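Local coordinates for protein dimethyl-sulfide monooxygenase (Hyphomicrobium sulfonivorans, PDB 6AK1) that uses FMN and NADH to oxidise dimethyl sulfide with oxygen to methanethiol and formaldehyde, the first step in degrading this sulfide, at residues 282-287 and 294-299; 362-365 and 369-372. All coordinates share one frame; numbering follows the deposited sequence.

Contact 1: 282-287 and 294-299; sequences TVITGD and AKYQEY
In the TIM barrel of this luciferase-like monooxygenase, I284, late in strand 276-284, meets K295, Y296 and Y299 of helix 289-300, the next helix along the chain. It illustrates how one branched side chain can meet three residues of a helix, one branch on the lysine and the other on two tyrosines. With chi1 at -46°, CG1 sits beside the backbone N and CG2 anti to it; I284 CG2 lies against the aliphatic part of the lysine, 3.8 Å from K295 CG. I284 CD1 reaches the rim of one ring in its plane, 3.8 Å from Y299 CD2, and I284 CG1 stands more loosely at the edge of the other, 4.2 Å from Y296 CD1.

K295 adds polar chemistry to this apolar seam. Its chain passes the isoleucine extended, then bends at chi3 (-62°), which carries the ammonium to the T285 carbonyl. There it has a second, charged partner in D407 of helix 403-418, so one nitrogen ties together two helices and the backbone at T285. A methionine in its place could still cover I284 but would probably cost the T285 carbonyl this hydrogen bond and the D407 carboxylate this salt bridge. The bond across the contact runs from K295 NZ to T285 O at 2.9 Å, with a C=O...N angle of 154° and the donor tilted slightly from the carbonyl plane.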
# COMPACT_ATOMS: atom_id res chain seq x y z
N THR A 282 -9.61 1.68 -11.25
CA THR A 282 -10.71 0.72 -11.20
C THR A 282 -11.09 0.35 -12.63
O THR A 282 -11.43 1.23 -13.43
CB THR A 282 -11.91 1.30 -10.46
OG1 THR A 282 -11.50 1.74 -9.17
CG2 THR A 282 -13.02 0.25 -10.35
N VAL A 283 -11.07 -0.94 -12.93
CA VAL A 283 -11.36 -1.45 -14.26
C VAL A 283 -12.67 -2.23 -14.20
O VAL A 283 -12.79 -3.21 -13.45
CB VAL A 283 -10.22 -2.34 -14.78
CG1 VAL A 283 -10.59 -2.96 -16.14
CG2 VAL A 283 -8.94 -1.53 -14.88
N ILE A 284 -13.66 -1.79 -14.98
CA ILE A 284 -14.88 -2.56 -15.23
C ILE A 284 -14.80 -3.04 -16.67
O ILE A 284 -14.73 -2.23 -17.61
CB ILE A 284 -16.15 -1.72 -15.02
CG1 ILE A 284 -16.10 -0.91 -13.71
CG2 ILE A 284 -17.40 -2.62 -15.08
CD1 ILE A 284 -16.38 -1.71 -12.47
N THR A 285 -14.82 -4.36 -16.87
CA THR A 285 -14.64 -4.88 -18.22
C THR A 285 -15.60 -6.04 -18.47
O THR A 285 -16.48 -6.34 -17.66
CB THR A 285 -13.17 -5.27 -18.46
OG1 THR A 285 -13.03 -5.81 -19.78
CG2 THR A 285 -12.72 -6.32 -17.46
N GLY A 286 -15.40 -6.68 -19.62
CA GLY A 286 -16.28 -7.71 -20.14
C GLY A 286 -15.91 -8.02 -21.58
O GLY A 286 -14.88 -7.55 -22.08
N ASP A 287 -16.76 -8.81 -22.24
CA ASP A 287 -16.40 -9.28 -23.58
C ASP A 287 -16.43 -8.18 -24.63
O ASP A 287 -15.74 -8.31 -25.65
CB ASP A 287 -17.32 -10.42 -24.01
CG ASP A 287 -16.65 -11.35 -25.02
OD1 ASP A 287 -15.41 -11.48 -24.96
OD2 ASP A 287 -17.35 -11.93 -25.87
N ALA A 294 -22.74 -1.96 -19.66
CA ALA A 294 -23.94 -2.42 -18.95
C ALA A 294 -23.60 -2.93 -17.55
O ALA A 294 -24.40 -2.76 -16.63
CB ALA A 294 -24.66 -3.50 -19.75
N LYS A 295 -22.44 -3.57 -17.38
CA LYS A 295 -22.00 -3.97 -16.05
C LYS A 295 -21.76 -2.75 -15.16
O LYS A 295 -22.19 -2.72 -14.00
CB LYS A 295 -20.73 -4.82 -16.15
CG LYS A 295 -20.13 -5.23 -14.82
CD LYS A 295 -18.90 -6.13 -15.02
CE LYS A 295 -19.27 -7.44 -15.73
NZ LYS A 295 -18.05 -8.19 -16.15
N TYR A 296 -21.12 -1.73 -15.72
CA TYR A 296 -20.91 -0.48 -15.00
C TYR A 296 -22.23 0.13 -14.50
O TYR A 296 -22.35 0.51 -13.33
CB TYR A 296 -20.17 0.50 -15.91
CG TYR A 296 -19.92 1.87 -15.32
CD1 TYR A 296 -19.00 2.03 -14.28
CD2 TYR A 296 -20.58 2.99 -15.80
CE1 TYR A 296 -18.75 3.29 -13.73
CE2 TYR A 296 -20.34 4.26 -15.25
CZ TYR A 296 -19.42 4.39 -14.22
OH TYR A 296 -19.17 5.63 -13.68
N GLN A 297 -23.23 0.21 -15.38
CA GLN A 297 -24.50 0.80 -14.99
C GLN A 297 -25.21 -0.09 -13.98
O GLN A 297 -25.89 0.41 -13.07
CB GLN A 297 -25.38 1.03 -16.22
CG GLN A 297 -24.74 1.98 -17.27
CD GLN A 297 -24.65 3.42 -16.78
OE1 GLN A 297 -25.31 3.80 -15.80
NE2 GLN A 297 -23.81 4.21 -17.43
N GLU A 298 -25.06 -1.40 -14.11
CA GLU A 298 -25.65 -2.33 -13.15
C GLU A 298 -25.06 -2.12 -11.76
O GLU A 298 -25.79 -2.04 -10.77
CB GLU A 298 -25.43 -3.77 -13.64
CG GLU A 298 -26.29 -4.82 -12.96
CD GLU A 298 -25.97 -6.23 -13.44
OE1 GLU A 298 -26.64 -6.71 -14.38
OE2 GLU A 298 -25.04 -6.86 -12.87
N TYR A 299 -23.74 -1.98 -11.68
CA TYR A 299 -23.11 -1.64 -10.41
C TYR A 299 -23.64 -0.31 -9.88
O TYR A 299 -24.03 -0.20 -8.71
CB TYR A 299 -21.59 -1.60 -10.56
CG TYR A 299 -21.00 -2.96 -10.89
CD1 TYR A 299 -21.76 -4.12 -10.75
CD2 TYR A 299 -19.69 -3.09 -11.31
CE1 TYR A 299 -21.22 -5.37 -11.05
CE2 TYR A 299 -19.14 -4.32 -11.60
CZ TYR A 299 -19.91 -5.46 -11.47
OH TYR A 299 -19.36 -6.69 -11.79

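Contact 2: 362-365 and 369-372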
# COMPACT_ATOMS: atom_id res chain seq x y z
N ARG A 362 -19.49 8.82 -9.08
CA ARG A 362 -18.27 8.61 -8.31
C ARG A 362 -18.42 7.54 -7.22
O ARG A 362 -17.42 7.16 -6.61
CB ARG A 362 -17.79 9.93 -7.69
CG ARG A 362 -17.49 11.05 -8.73
CD ARG A 362 -16.67 10.56 -9.93
NE ARG A 362 -15.47 9.87 -9.49
CZ ARG A 362 -14.80 8.98 -10.22
NH1 ARG A 362 -15.23 8.68 -11.44
NH2 ARG A 362 -13.72 8.38 -9.72
N CYS A 363 -19.64 7.03 -6.99
CA CYS A 363 -19.79 5.89 -6.10
C CYS A 363 -18.97 4.68 -6.53
O CYS A 363 -18.83 3.74 -5.74
CB CYS A 363 -21.26 5.49 -5.98
SG CYS A 363 -22.21 6.60 -4.93
N ILE A 364 -18.45 4.67 -7.76
CA ILE A 364 -17.43 3.72 -8.19
C ILE A 364 -16.16 4.51 -8.50
O ILE A 364 -16.18 5.44 -9.30
CB ILE A 364 -17.86 2.94 -9.45
CG1 ILE A 364 -19.03 2.01 -9.13
CG2 ILE A 364 -16.67 2.17 -10.01
CD1 ILE A 364 -19.55 1.30 -10.35
N GLY A 365 -15.06 4.12 -7.87
CA GLY A 365 -13.75 4.66 -8.19
C GLY A 365 -13.19 5.59 -7.14
O GLY A 365 -11.98 5.82 -7.13
N PRO A 369 -9.32 7.25 -11.18
CA PRO A 369 -9.96 7.06 -12.48
C PRO A 369 -10.65 5.71 -12.59
O PRO A 369 -10.27 4.72 -11.94
CB PRO A 369 -8.80 7.18 -13.47
CG PRO A 369 -7.57 6.84 -12.66
CD PRO A 369 -7.85 7.27 -11.26
N VAL A 370 -11.70 5.68 -13.41
CA VAL A 370 -12.46 4.47 -13.70
C VAL A 370 -12.33 4.19 -15.19
O VAL A 370 -12.53 5.09 -16.02
CB VAL A 370 -13.94 4.63 -13.29
CG1 VAL A 370 -14.72 3.37 -13.61
CG2 VAL A 370 -14.02 4.98 -11.83
N LEU A 371 -12.00 2.96 -15.54
CA LEU A 371 -11.76 2.57 -16.92
C LEU A 371 -12.77 1.49 -17.29
O LEU A 371 -12.73 0.39 -16.73
CB LEU A 371 -10.32 2.10 -17.11
CG LEU A 371 -9.95 1.37 -18.40
CD1 LEU A 371 -10.34 2.18 -19.66
CD2 LEU A 371 -8.45 1.04 -18.39
N VAL A 372 -13.67 1.80 -18.22
CA VAL A 372 -14.75 0.91 -18.64
C VAL A 372 -14.57 0.59 -20.11
O VAL A 372 -14.39 1.50 -20.93
CB VAL A 372 -16.13 1.56 -18.38
CG1 VAL A 372 -17.25 0.67 -18.87
CG2 VAL A 372 -16.30 1.89 -16.90
O HOH W 1 -10.56 4.35 -9.13
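V370 faces R362, I364 and G365 across a short turn of chain, and its direct contacts with them are all van der Waals. One methyl does most of the work. V370 CG2 lies 3.4 Å from I364 O and 3.7 Å from G365 CA, closest to the backbone of the loop. With chi1 at 180°, CG1 of V370 lies anti to the backbone N, where it meets I364 CG2 more loosely at 4.3 Å, and CG2 lies anti to the carbonyl carbon. R362, bent at chi2 and chi3, curls back so that its guanidinium brings NH1 to 3.9 Å from V370 CG2, an oblique approach.

G365 suits this closeness. A beta carbon there would come within about 2.3 Å of V370 CG2, and the positive phi of 108° would in any case jam it against the carbonyl of I364.

The turn belongs to the long connection between strands 276-284 and 393-397 of the TIM barrel; it leads from helix 355-362 into the short extra strand 370-372, parallel to 276-284. On the loop side, I364 also packs against L300 of helix 289-300.

Polar groups also line the turn. One face of the R362 guanidinium has I364 O 3.7 Å above its plane, displaced toward the rim, while NH2 makes weak hydrogen bonds to the carbonyls of G366 and G368 within the turn. The second device is a bridging water. It donates to both ends of the turn, at 2.9 Å to G365 O and 2.8 Å to P369 O, so that two carbonyls, neither of which could donate to the other, share one solvent molecule.

Both contacts are buried, away from the residues that probably bind FMN, their centres about 10 Å apart. They share one sheet: strand 276-284 of contact 1 and strand 370-372 of contact 2 are parallel neighbours, probably joined by hydrogen bonds from L371 N to T282 O (2.8 Å) and I284 N to L371 O (2.9 Å). The helix of contact 1 packs on both parts of contact 2: Y299 CB is 3.6 Å from I364 CD1, and Y296 CD1 is 3.8 Å from V372 CG2. Near a strand's C-terminal part, 282-287/294-299 has a direct hydrogen bond from a lysine ammonium, whereas 362-365/369-372, at a strand's entry, relies on methyl-to-backbone packing and a water.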